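Long-range contacts in cytosolic acyl coenzyme A thioester hydrolase (Mus musculus, PDB 2V1O), which hydrolyses fatty acyl-CoAs, palmitoyl-CoA preferentially, to free fatty acids and coenzyme A, and is represented here by its N-terminal hotdog domain: residues S78-E83 and V119-P124; A48-V53 and L106-L111; A68-E73 and V84-M89. All coordinates share one frame; numbering follows the deposited sequence.

All three contacts hang on one antiparallel hotdog sheet. Contact 2 is the buried one. It pairs strands 46-57 and 98-112, is broken by a beta bulge, and lines the site of bound coenzyme A. Contact 3 joins strands 67-77 and 82-91 as a regular hairpin, with valines on one face and mostly polar side chains, partly linked by waters, on the other. Contact 1 lies nearer the surface, where the turn before strand 82-91 meets the loop after strand 98-112. It is held by one strong and one weak hydrogen bond, a long salt bridge and valine packing. Contacts 1 and 2 touch and share the same coenzyme A; contacts 1 and 3 share strand 82-91.

Contact 1 (S78-E83 and V119-P124). With COA (coenzyme A), chain G.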
loop_
_atom_site.group_PDB
_atom_site.type_symbol
_atom_site.label_atom_id
_atom_site.label_comp_id
_atom_site.label_asym_id
_atom_site.label_seq_id
_atom_site.Cartn_x
_atom_site.Cartn_y
_atom_site.Cartn_z
ATOM N N SER A 78 23.876 -16.298 -20.026
ATOM C CA SER A 78 23.831 -17.267 -21.114
ATOM C C SER A 78 23.328 -16.522 -22.351
ATOM O O SER A 78 23.247 -15.284 -22.336
ATOM C CB SER A 78 22.919 -18.444 -20.755
ATOM O OG SER A 78 21.558 -18.033 -20.661
ATOM N N LYS A 79 22.987 -17.251 -23.416
ATOM C CA LYS A 79 22.521 -16.599 -24.641
ATOM C C LYS A 79 21.259 -15.755 -24.408
ATOM O O LYS A 79 21.158 -14.641 -24.926
ATOM C CB LYS A 79 22.292 -17.611 -25.769
ATOM C CG LYS A 79 21.983 -16.938 -27.110
ATOM C CD LYS A 79 22.033 -17.888 -28.292
ATOM C CE LYS A 79 21.601 -17.168 -29.562
ATOM N NZ LYS A 79 21.758 -18.026 -30.778
ATOM N N HIS A 80 20.326 -16.288 -23.620
ATOM C CA HIS A 80 19.025 -15.652 -23.390
ATOM C C HIS A 80 18.622 -15.527 -21.922
ATOM O O HIS A 80 17.440 -15.328 -21.620
ATOM C CB HIS A 80 17.919 -16.409 -24.135
ATOM C CG HIS A 80 18.213 -16.654 -25.579
ATOM N ND1 HIS A 80 18.079 -15.679 -26.543
ATOM C CD2 HIS A 80 18.629 -17.768 -26.224
ATOM C CE1 HIS A 80 18.397 -16.184 -27.723
ATOM N NE2 HIS A 80 18.734 -17.449 -27.557
ATOM N N SER A 81 19.581 -15.627 -21.004
ATOM C CA SER A 81 19.244 -15.537 -19.579
ATOM C C SER A 81 20.347 -14.891 -18.730
ATOM O O SER A 81 21.512 -14.830 -19.139
ATOM C CB SER A 81 18.810 -16.903 -19.008
ATOM O OG SER A 81 19.913 -17.702 -18.607
ATOM N N VAL A 82 19.947 -14.416 -17.550
ATOM C CA VAL A 82 20.815 -13.684 -16.627
ATOM C C VAL A 82 20.725 -14.324 -15.249
ATOM O O VAL A 82 19.625 -14.514 -14.722
ATOM C CB VAL A 82 20.363 -12.196 -16.494
ATOM C CG1 VAL A 82 21.288 -11.400 -15.525
ATOM C CG2 VAL A 82 20.278 -11.519 -17.863
ATOM N N GLU A 83 21.876 -14.648 -14.665
ATOM C CA GLU A 83 21.919 -15.131 -13.293
ATOM C C GLU A 83 22.276 -13.968 -12.371
ATOM O O GLU A 83 23.244 -13.240 -12.624
ATOM C CB GLU A 83 22.936 -16.265 -13.141
ATOM C CG GLU A 83 22.921 -16.916 -11.767
ATOM C CD GLU A 83 24.181 -17.723 -11.486
ATOM O OE1 GLU A 83 25.290 -17.188 -11.699
ATOM O OE2 GLU A 83 24.056 -18.892 -11.060
ATOM N N VAL A 119 11.590 -13.647 -26.561
ATOM C CA VAL A 119 12.815 -13.790 -25.774
ATOM C C VAL A 119 13.984 -13.186 -26.558
ATOM O O VAL A 119 14.172 -13.484 -27.753
ATOM C CB VAL A 119 13.091 -15.284 -25.467
ATOM C CG1 VAL A 119 14.492 -15.488 -24.878
ATOM C CG2 VAL A 119 12.019 -15.851 -24.544
ATOM N N LEU A 120 14.764 -12.346 -25.888
ATOM C CA LEU A 120 15.870 -11.654 -26.541
ATOM C C LEU A 120 17.233 -12.180 -26.110
ATOM O O LEU A 120 17.365 -12.821 -25.063
ATOM C CB LEU A 120 15.789 -10.148 -26.280
ATOM C CG LEU A 120 14.500 -9.447 -26.721
ATOM C CD1 LEU A 120 14.582 -7.995 -26.361
ATOM C CD2 LEU A 120 14.256 -9.622 -28.221
ATOM N N GLU A 121 18.237 -11.913 -26.940
ATOM C CA GLU A 121 19.621 -12.225 -26.612
ATOM C C GLU A 121 20.143 -11.268 -25.540
ATOM O O GLU A 121 19.901 -10.052 -25.590
ATOM C CB GLU A 121 20.500 -12.172 -27.866
ATOM C CG GLU A 121 20.221 -13.315 -28.843
ATOM C CD GLU A 121 21.034 -13.243 -30.132
ATOM O OE1 GLU A 121 21.823 -12.287 -30.314
ATOM O OE2 GLU A 121 20.875 -14.151 -30.975
ATOM N N VAL A 122 20.843 -11.835 -24.564
ATOM C CA VAL A 122 21.418 -11.079 -23.452
ATOM C C VAL A 122 22.847 -10.639 -23.825
ATOM O O VAL A 122 23.628 -11.449 -24.318
ATOM C CB VAL A 122 21.462 -11.945 -22.170
ATOM C CG1 VAL A 122 22.228 -11.248 -21.059
ATOM C CG2 VAL A 122 20.047 -12.275 -21.691
ATOM N N PRO A 123 23.185 -9.349 -23.608
ATOM C CA PRO A 123 24.582 -8.934 -23.812
ATOM C C PRO A 123 25.541 -9.688 -22.871
ATOM O O PRO A 123 25.202 -9.931 -21.722
ATOM C CB PRO A 123 24.572 -7.435 -23.469
ATOM C CG PRO A 123 23.140 -7.016 -23.496
ATOM C CD PRO A 123 22.318 -8.228 -23.195
ATOM N N PRO A 124 26.712 -10.114 -23.374
ATOM C CA PRO A 124 27.689 -10.705 -22.452
ATOM C C PRO A 124 28.158 -9.735 -21.357
ATOM O O PRO A 124 28.251 -8.531 -21.596
ATOM C CB PRO A 124 28.849 -11.096 -23.376
ATOM C CG PRO A 124 28.206 -11.268 -24.721
ATOM C CD PRO A 124 27.175 -10.166 -24.769
HETATM N N1A COA G . 14.956 -20.973 -15.329
HETATM C C2A COA G . 16.097 -20.511 -15.943
HETATM N N3A COA G . 16.096 -20.296 -17.302
HETATM C C4A COA G . 14.966 -20.538 -18.018
HETATM C C5A COA G . 13.801 -20.996 -17.419
HETATM C C6A COA G . 13.800 -21.213 -16.052
HETATM N N6A COA G . 12.715 -21.673 -15.434
HETATM N N7A COA G . 12.856 -21.140 -18.384
HETATM C C8A COA G . 13.402 -20.785 -19.567
HETATM N N9A COA G . 14.701 -20.413 -19.349
HETATM C C1B COA G . 15.637 -19.809 -20.297
HETATM C C2B COA G . 16.205 -20.837 -21.265
HETATM O O2B COA G . 17.242 -21.579 -20.666
HETATM C C3B COA G . 16.631 -19.941 -22.417
HETATM O O3B COA G . 17.919 -19.388 -22.216
HETATM P P3B COA G . 19.212 -19.943 -23.006
HETATM O O7A COA G . 19.486 -21.320 -22.495
HETATM O O8A COA G . 18.887 -19.989 -24.480
HETATM O O9A COA G . 20.376 -19.027 -22.723
HETATM C C4B COA G . 15.620 -18.795 -22.365
HETATM O O4B COA G . 14.981 -18.863 -21.105
HETATM C C5B COA G . 14.585 -18.861 -23.483
HETATM O O5B COA G . 14.036 -20.157 -23.585
HETATM P P1A COA G . 12.790 -20.388 -24.566
HETATM O O1A COA G . 13.001 -19.602 -25.830
HETATM O O2A COA G . 12.636 -21.877 -24.788
HETATM O O3A COA G . 11.501 -19.796 -23.805
HETATM P P2A COA G . 10.553 -20.628 -22.812
HETATM O O4A COA G . 11.322 -21.637 -21.995
HETATM O O5A COA G . 9.383 -21.242 -23.547
HETATM O O6A COA G . 9.985 -19.453 -21.880
HETATM C CBP COA G . 10.036 -17.800 -20.139
HETATM C CCP COA G . 10.836 -18.837 -20.927
HETATM C CDP COA G . 10.864 -17.360 -18.926
HETATM C CEP COA G . 9.835 -16.599 -21.064
HETATM C CAP COA G . 8.701 -18.425 -19.712
HETATM O OAP COA G . 8.903 -19.579 -18.920
HETATM C C9P COA G . 7.808 -17.457 -18.973
HETATM O O9P COA G . 7.130 -16.465 -19.685
HETATM N N8P COA G . 7.709 -17.608 -17.659
HETATM C C7P COA G . 7.040 -16.634 -16.815
HETATM C C6P COA G . 7.927 -15.421 -16.534
HETATM C C5P COA G . 7.188 -14.466 -15.623
HETATM O O5P COA G . 6.228 -13.816 -16.072
HETATM N N4P COA G . 7.627 -14.386 -14.365
HETATM C C3P COA G . 6.807 -13.909 -13.253
HETATM C C2P COA G . 5.569 -14.788 -12.968
HETATM S S1P COA G . 4.641 -13.974 -11.650
HETATM O O HOH W 1 23.326 -13.604 -26.226
#
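Val122 docks on the turn at Lys79 through a nearly straight backbone bond, Val122 N to Lys79 O (2.8 Å, 171° at the hydrogen). Lys79 O also takes a bond from a water that donates to Val122 O, so the water bridges the two segments. His80 and Val122 carry most of the side-chain packing. His80 CB rests on Val119 CG1 at 3.6 Å and lies near O3B of coenzyme A. CG stands beside the backbone N (chi1 -51°), and the ring reaches along the 119-124 loop. At the ring edge, His80 ND1 gives a weak bond to Leu120 O (3.3 Å). His80 CE1 meets Glu121 CG at 3.6 Å, with the ring and carboxylate planes 52° apart. Lys79 and Glu121 run side by side. Their salt bridge is long, with Lys79 NZ 4.0 Å from Glu121 OE2. Deeper in, Val122 CG2 sits against His80 C, and Val122 CG1 meets Val82 CG2 at 3.8 Å, the two valines crossing at about a right angle. Bound coenzyme A, a product of the reaction, borders the turn. O9A of its 3'-phosphate accepts from Ser78 OG (2.6 Å) and from His80 N (2.9 Å). Tyr140, Lys144 and Arg147 also bond this ligand. The chemistry implies a turn anchored by a backbone hydrogen bond and valine packing, which presents a hydroxyl and an N-H to the phosphate; the long ion pair probably adds little.

Contact 2 (A48-V53 and L106-L111). With COA (coenzyme A), chain G.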
loop_
_atom_site.group_PDB
_atom_site.type_symbol
_atom_site.label_atom_id
_atom_site.label_comp_id
_atom_site.label_asym_id
_atom_site.label_seq_id
_atom_site.Cartn_x
_atom_site.Cartn_y
_atom_site.Cartn_z
ATOM N N ALA A 48 13.227 -7.612 -18.071
ATOM C CA ALA A 48 13.614 -8.925 -17.579
ATOM C C ALA A 48 12.481 -9.529 -16.751
ATOM O O ALA A 48 11.958 -8.872 -15.852
ATOM C CB ALA A 48 14.877 -8.809 -16.751
ATOM N N ALA A 49 12.103 -10.770 -17.068
ATOM C CA ALA A 49 11.087 -11.520 -16.310
ATOM C C ALA A 49 11.736 -12.596 -15.433
ATOM O O ALA A 49 12.649 -13.292 -15.884
ATOM C CB ALA A 49 10.093 -12.164 -17.265
ATOM N N LEU A 50 11.258 -12.752 -14.195
ATOM C CA LEU A 50 11.792 -13.803 -13.318
ATOM C C LEU A 50 11.420 -15.184 -13.837
ATOM O O LEU A 50 10.238 -15.518 -13.940
ATOM C CB LEU A 50 11.313 -13.639 -11.865
ATOM C CG LEU A 50 11.859 -14.681 -10.875
ATOM C CD1 LEU A 50 13.362 -14.515 -10.678
ATOM C CD2 LEU A 50 11.144 -14.599 -9.548
ATOM N N ALA A 51 12.437 -15.977 -14.153
ATOM C CA ALA A 51 12.223 -17.354 -14.601
ATOM C C ALA A 51 12.390 -18.388 -13.483
ATOM O O ALA A 51 11.691 -19.405 -13.464
ATOM C CB ALA A 51 13.138 -17.685 -15.786
ATOM N N ARG A 52 13.303 -18.137 -12.549
ATOM C CA ARG A 52 13.656 -19.148 -11.559
ATOM C C ARG A 52 14.234 -18.526 -10.295
ATOM O O ARG A 52 14.990 -17.551 -10.354
ATOM C CB ARG A 52 14.691 -20.110 -12.170
ATOM C CG ARG A 52 15.118 -21.303 -11.315
ATOM C CD ARG A 52 16.080 -22.139 -12.154
ATOM N NE ARG A 52 16.709 -23.263 -11.470
ATOM C CZ ARG A 52 16.288 -24.526 -11.542
ATOM N NH1 ARG A 52 15.188 -24.834 -12.220
ATOM N NH2 ARG A 52 16.964 -25.489 -10.917
ATOM N N VAL A 53 13.851 -19.101 -9.164
ATOM C CA VAL A 53 14.486 -18.818 -7.878
ATOM C C VAL A 53 15.171 -20.098 -7.414
ATOM O O VAL A 53 14.537 -21.154 -7.314
ATOM C CB VAL A 53 13.456 -18.373 -6.822
ATOM C CG1 VAL A 53 14.147 -18.091 -5.482
ATOM C CG2 VAL A 53 12.690 -17.148 -7.317
ATOM N N LEU A 106 18.840 -15.851 -8.585
ATOM C CA LEU A 106 17.679 -15.738 -9.452
ATOM C C LEU A 106 18.103 -15.795 -10.909
ATOM O O LEU A 106 19.192 -15.346 -11.258
ATOM C CB LEU A 106 16.979 -14.401 -9.210
ATOM C CG LEU A 106 16.746 -13.893 -7.781
ATOM C CD1 LEU A 106 16.416 -12.401 -7.798
ATOM C CD2 LEU A 106 15.646 -14.675 -7.115
ATOM N N TRP A 107 17.207 -16.302 -11.754
ATOM C CA TRP A 107 17.395 -16.281 -13.196
ATOM C C TRP A 107 16.297 -15.468 -13.850
ATOM O O TRP A 107 15.107 -15.659 -13.555
ATOM C CB TRP A 107 17.402 -17.704 -13.769
ATOM C CG TRP A 107 18.575 -18.503 -13.313
ATOM C CD1 TRP A 107 18.681 -19.214 -12.152
ATOM C CD2 TRP A 107 19.818 -18.681 -14.012
ATOM N NE1 TRP A 107 19.909 -19.827 -12.083
ATOM C CE2 TRP A 107 20.629 -19.513 -13.209
ATOM C CE3 TRP A 107 20.323 -18.213 -15.236
ATOM C CZ2 TRP A 107 21.926 -19.895 -13.589
ATOM C CZ3 TRP A 107 21.615 -18.596 -15.617
ATOM C CH2 TRP A 107 22.399 -19.427 -14.790
ATOM N N TYR A 108 16.719 -14.565 -14.733
ATOM C CA TYR A 108 15.829 -13.710 -15.505
ATOM C C TYR A 108 16.006 -13.961 -16.995
ATOM O O TYR A 108 17.077 -14.349 -17.440
ATOM C CB TYR A 108 16.122 -12.238 -15.208
ATOM C CG TYR A 108 15.674 -11.814 -13.833
ATOM C CD1 TYR A 108 14.407 -11.251 -13.640
ATOM C CD2 TYR A 108 16.502 -11.987 -12.720
ATOM C CE1 TYR A 108 13.971 -10.873 -12.377
ATOM C CE2 TYR A 108 16.066 -11.604 -11.436
ATOM C CZ TYR A 108 14.804 -11.052 -11.282
ATOM O OH TYR A 108 14.356 -10.663 -10.035
ATOM N N VAL A 109 14.944 -13.713 -17.744
ATOM C CA VAL A 109 14.948 -13.810 -19.195
ATOM C C VAL A 109 14.358 -12.501 -19.754
ATOM O O VAL A 109 13.275 -12.094 -19.342
ATOM C CB VAL A 109 14.127 -15.040 -19.669
ATOM C CG1 VAL A 109 14.049 -15.097 -21.190
ATOM C CG2 VAL A 109 14.713 -16.354 -19.097
ATOM N N PRO A 110 15.074 -11.833 -20.680
ATOM C CA PRO A 110 14.524 -10.593 -21.232
ATOM C C PRO A 110 13.418 -10.847 -22.252
ATOM O O PRO A 110 13.587 -11.653 -23.176
ATOM C CB PRO A 110 15.732 -9.927 -21.906
ATOM C CG PRO A 110 16.642 -11.067 -22.269
ATOM C CD PRO A 110 16.404 -12.157 -21.242
ATOM N N LEU A 111 12.300 -10.151 -22.069
ATOM C CA LEU A 111 11.176 -10.224 -22.998
ATOM C C LEU A 111 10.946 -8.873 -23.643
ATOM O O LEU A 111 10.891 -7.852 -22.951
ATOM C CB LEU A 111 9.908 -10.688 -22.280
ATOM C CG LEU A 111 9.974 -12.040 -21.549
ATOM C CD1 LEU A 111 8.643 -12.348 -20.872
ATOM C CD2 LEU A 111 10.363 -13.159 -22.508
HETATM N N1A COA G . 14.956 -20.973 -15.329
HETATM C C2A COA G . 16.097 -20.511 -15.943
HETATM N N3A COA G . 16.096 -20.296 -17.302
HETATM C C4A COA G . 14.966 -20.538 -18.018
HETATM C C5A COA G . 13.801 -20.996 -17.419
HETATM C C6A COA G . 13.800 -21.213 -16.052
HETATM N N6A COA G . 12.715 -21.673 -15.434
HETATM N N7A COA G . 12.856 -21.140 -18.384
HETATM C C8A COA G . 13.402 -20.785 -19.567
HETATM N N9A COA G . 14.701 -20.413 -19.349
HETATM C C1B COA G . 15.637 -19.809 -20.297
HETATM C C2B COA G . 16.205 -20.837 -21.265
HETATM O O2B COA G . 17.242 -21.579 -20.666
HETATM C C3B COA G . 16.631 -19.941 -22.417
HETATM O O3B COA G . 17.919 -19.388 -22.216
HETATM P P3B COA G . 19.212 -19.943 -23.006
HETATM O O7A COA G . 19.486 -21.320 -22.495
HETATM O O8A COA G . 18.887 -19.989 -24.480
HETATM O O9A COA G . 20.376 -19.027 -22.723
HETATM C C4B COA G . 15.620 -18.795 -22.365
HETATM O O4B COA G . 14.981 -18.863 -21.105
HETATM C C5B COA G . 14.585 -18.861 -23.483
HETATM O O5B COA G . 14.036 -20.157 -23.585
HETATM P P1A COA G . 12.790 -20.388 -24.566
HETATM O O1A COA G . 13.001 -19.602 -25.830
HETATM O O2A COA G . 12.636 -21.877 -24.788
HETATM O O3A COA G . 11.501 -19.796 -23.805
HETATM P P2A COA G . 10.553 -20.628 -22.812
HETATM O O4A COA G . 11.322 -21.637 -21.995
HETATM O O5A COA G . 9.383 -21.242 -23.547
HETATM O O6A COA G . 9.985 -19.453 -21.880
HETATM C CBP COA G . 10.036 -17.800 -20.139
HETATM C CCP COA G . 10.836 -18.837 -20.927
HETATM C CDP COA G . 10.864 -17.360 -18.926
HETATM C CEP COA G . 9.835 -16.599 -21.064
HETATM C CAP COA G . 8.701 -18.425 -19.712
HETATM O OAP COA G . 8.903 -19.579 -18.920
HETATM C C9P COA G . 7.808 -17.457 -18.973
HETATM O O9P COA G . 7.130 -16.465 -19.685
HETATM N N8P COA G . 7.709 -17.608 -17.659
HETATM C C7P COA G . 7.040 -16.634 -16.815
HETATM C C6P COA G . 7.927 -15.421 -16.534
HETATM C C5P COA G . 7.188 -14.466 -15.623
HETATM O O5P COA G . 6.228 -13.816 -16.072
HETATM N N4P COA G . 7.627 -14.386 -14.365
HETATM C C3P COA G . 6.807 -13.909 -13.253
HETATM C C2P COA G . 5.569 -14.788 -12.968
HETATM S S1P COA G . 4.641 -13.974 -11.650
#
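Leu50 lays its CD1 over one face of the Tyr108 ring, 4.1 Å from the ring centroid, toward the rim. The same methyl meets Leu106 CB. This is the tight apolar side, with Ala48 and Val53 on the same face; Val53 CG2 touches Leu106 CD2 at 3.9 Å. A classic beta bulge breaks the antiparallel pairing. Ala51 and Arg52 both face Trp107, and Trp107 O accepts from Ala51 N (2.8 Å) and Arg52 N (3.2 Å). On the other face the packing is shared between protein and coenzyme A. Arg52 and Trp107 run side by side, guanidinium and indole planes 73° apart, and Arg52 CB lies 3.3 Å from N1A of the adenine. Val109 CG2 is 3.2 Å from the ribose O4B. On the pantetheine arm, N4P donates to Leu50 O (2.9 Å, 169°). The Arg52 guanidinium makes salt bridges to Glu54 and Glu146 of its own chain and to Asp57 of the second subunit. Helix 19-38 covers the Leu50 and Tyr108 face, where Glu27 bonds the tyrosine hydroxyl. Helix 130-146 lies against Trp107, strand 82-91 flanks 98-112, and Arg52 and Val53 pair with a strand of the second subunit, carrying the sheet across the interface.

Contact 3 (A68-E73 and V84-M89); sequences AHVSAE and VQVHVM
This contact is the beta hairpin of strands 67-77 and 82-91, in the middle of the hotdog sheet. Residues 68-73 and 84-89 pair antiparallel in unbroken register. His69 with Met89, Ser71 with His87 and Glu73 with Gln85 are the hydrogen-bonded pairs, each joined by two backbone bonds. Among them are His69 N to Met89 O (2.7 Å) and His87 N to Ser71 O (2.8 Å). Val70 with Val88 and Ala72 with Val86 are the non-hydrogen-bonded pairs between them. Their side chains form the apolar face. Val70 CG1 meets Val86 CG1 at 3.6 Å, the two side chains slanting across each other. Val70 and Val88 instead lie side by side, CG2 to CG2. Ala72 CB touches Val84 CG1 at 3.9 Å. This face turns to helix 19-38: Met25 and Ala29 pack on Val70, and Ile33 packs on Val84. The flanking strands continue the sheet, with 2-5 bonded to 67-77 and 98-112 bonded to 82-91.

The opposite face is mostly polar and partly linked by waters. One water lies 3.0 Å from Ser71 OG and donates to His87 O. Another lies 2.9 Å from Gln85 O and close to His87 ND1. A third sits between Glu73 OE1 and Gln85 OE1. Met89 runs alongside His69, extended at first and then bent at chi3 (48°), which brings its methyl back over the imidazole. Met89 CE ends 4.2 Å from the centroid of the His69 ring, over one face, in a CH-pi contact.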
loop_
_atom_site.group_PDB
_atom_site.type_symbol
_atom_site.label_atom_id
_atom_site.label_comp_id
_atom_site.label_asym_id
_atom_site.label_seq_id
_atom_site.Cartn_x
_atom_site.Cartn_y
_atom_site.Cartn_z
ATOM N N ALA A 68 16.579 -3.324 6.233
ATOM C CA ALA A 68 16.928 -4.356 5.267
ATOM C C ALA A 68 17.826 -3.751 4.187
ATOM O O ALA A 68 17.448 -2.778 3.533
ATOM C CB ALA A 68 15.673 -4.920 4.652
ATOM N N HIS A 69 19.021 -4.307 4.032
ATOM C CA HIS A 69 19.953 -3.903 2.977
ATOM C C HIS A 69 19.939 -4.986 1.912
ATOM O O HIS A 69 20.217 -6.134 2.218
ATOM C CB HIS A 69 21.378 -3.789 3.529
ATOM C CG HIS A 69 21.626 -2.571 4.365
ATOM N ND1 HIS A 69 21.241 -2.479 5.686
ATOM C CD2 HIS A 69 22.274 -1.416 4.083
ATOM C CE1 HIS A 69 21.613 -1.308 6.170
ATOM N NE2 HIS A 69 22.247 -0.647 5.220
ATOM N N VAL A 70 19.621 -4.622 0.670
ATOM C CA VAL A 70 19.561 -5.596 -0.430
ATOM C C VAL A 70 20.544 -5.206 -1.533
ATOM O O VAL A 70 20.524 -4.076 -2.036
ATOM C CB VAL A 70 18.117 -5.749 -0.993
ATOM C CG1 VAL A 70 18.090 -6.769 -2.134
ATOM C CG2 VAL A 70 17.157 -6.170 0.103
ATOM N N SER A 71 21.418 -6.139 -1.887
ATOM C CA SER A 71 22.440 -5.889 -2.891
ATOM C C SER A 71 22.470 -7.029 -3.906
ATOM O O SER A 71 22.338 -8.194 -3.546
ATOM C CB SER A 71 23.804 -5.693 -2.225
ATOM O OG SER A 71 24.218 -6.865 -1.544
ATOM N N ALA A 72 22.649 -6.674 -5.174
ATOM C CA ALA A 72 22.567 -7.630 -6.269
ATOM C C ALA A 72 23.788 -7.550 -7.168
ATOM O O ALA A 72 24.408 -6.487 -7.318
ATOM C CB ALA A 72 21.318 -7.380 -7.091
ATOM N N GLU A 73 24.114 -8.678 -7.780
ATOM C CA GLU A 73 25.229 -8.745 -8.719
ATOM C C GLU A 73 24.886 -9.752 -9.813
ATOM O O GLU A 73 24.405 -10.841 -9.515
ATOM C CB GLU A 73 26.508 -9.166 -7.984
ATOM C CG GLU A 73 27.687 -9.484 -8.903
ATOM C CD GLU A 73 28.984 -9.781 -8.167
ATOM O OE1 GLU A 73 28.955 -10.309 -7.030
ATOM O OE2 GLU A 73 30.050 -9.491 -8.745
ATOM N N VAL A 84 21.481 -13.792 -11.318
ATOM C CA VAL A 84 21.689 -12.703 -10.357
ATOM C C VAL A 84 21.795 -13.279 -8.951
ATOM O O VAL A 84 20.951 -14.082 -8.533
ATOM C CB VAL A 84 20.528 -11.647 -10.397
ATOM C CG1 VAL A 84 20.794 -10.516 -9.393
ATOM C CG2 VAL A 84 20.307 -11.082 -11.826
ATOM N N GLN A 85 22.850 -12.890 -8.239
ATOM C CA GLN A 85 23.002 -13.235 -6.838
ATOM C C GLN A 85 22.599 -12.042 -5.994
ATOM O O GLN A 85 23.048 -10.915 -6.235
ATOM C CB GLN A 85 24.438 -13.640 -6.520
ATOM C CG GLN A 85 24.850 -14.951 -7.156
ATOM C CD GLN A 85 26.262 -15.367 -6.791
ATOM O OE1 GLN A 85 26.932 -14.721 -5.980
ATOM N NE2 GLN A 85 26.728 -16.452 -7.403
ATOM N N VAL A 86 21.748 -12.296 -5.007
ATOM C CA VAL A 86 21.233 -11.232 -4.146
ATOM C C VAL A 86 21.578 -11.524 -2.689
ATOM O O VAL A 86 21.399 -12.657 -2.219
ATOM C CB VAL A 86 19.701 -11.071 -4.298
ATOM C CG1 VAL A 86 19.164 -9.976 -3.342
ATOM C CG2 VAL A 86 19.348 -10.742 -5.751
ATOM N N HIS A 87 22.094 -10.508 -1.993
ATOM C CA HIS A 87 22.398 -10.610 -0.554
ATOM C C HIS A 87 21.481 -9.698 0.230
ATOM O O HIS A 87 21.331 -8.523 -0.110
ATOM C CB HIS A 87 23.848 -10.213 -0.240
ATOM C CG HIS A 87 24.861 -11.250 -0.610
ATOM N ND1 HIS A 87 25.081 -11.642 -1.912
ATOM C CD2 HIS A 87 25.729 -11.960 0.149
ATOM C CE1 HIS A 87 26.029 -12.560 -1.940
ATOM N NE2 HIS A 87 26.442 -12.769 -0.703
ATOM N N VAL A 88 20.892 -10.237 1.295
ATOM C CA VAL A 88 20.060 -9.447 2.207
ATOM C C VAL A 88 20.726 -9.405 3.576
ATOM O O VAL A 88 21.032 -10.450 4.163
ATOM C CB VAL A 88 18.644 -10.029 2.357
ATOM C CG1 VAL A 88 17.814 -9.192 3.341
ATOM C CG2 VAL A 88 17.949 -10.104 0.997
ATOM N N MET A 89 20.959 -8.191 4.063
ATOM C CA MET A 89 21.563 -7.974 5.368
ATOM C C MET A 89 20.625 -7.104 6.213
ATOM O O MET A 89 20.041 -6.132 5.711
ATOM C CB MET A 89 22.946 -7.329 5.201
ATOM C CG MET A 89 23.729 -7.129 6.491
ATOM S SD MET A 89 25.241 -6.121 6.359
ATOM C CE MET A 89 24.710 -4.675 5.425
HETATM O O HOH W 2 24.981 -10.200 -4.241
HETATM O O HOH W 3 23.193 -6.421 1.188
HETATM O O HOH W 4 27.293 -11.758 -5.231
#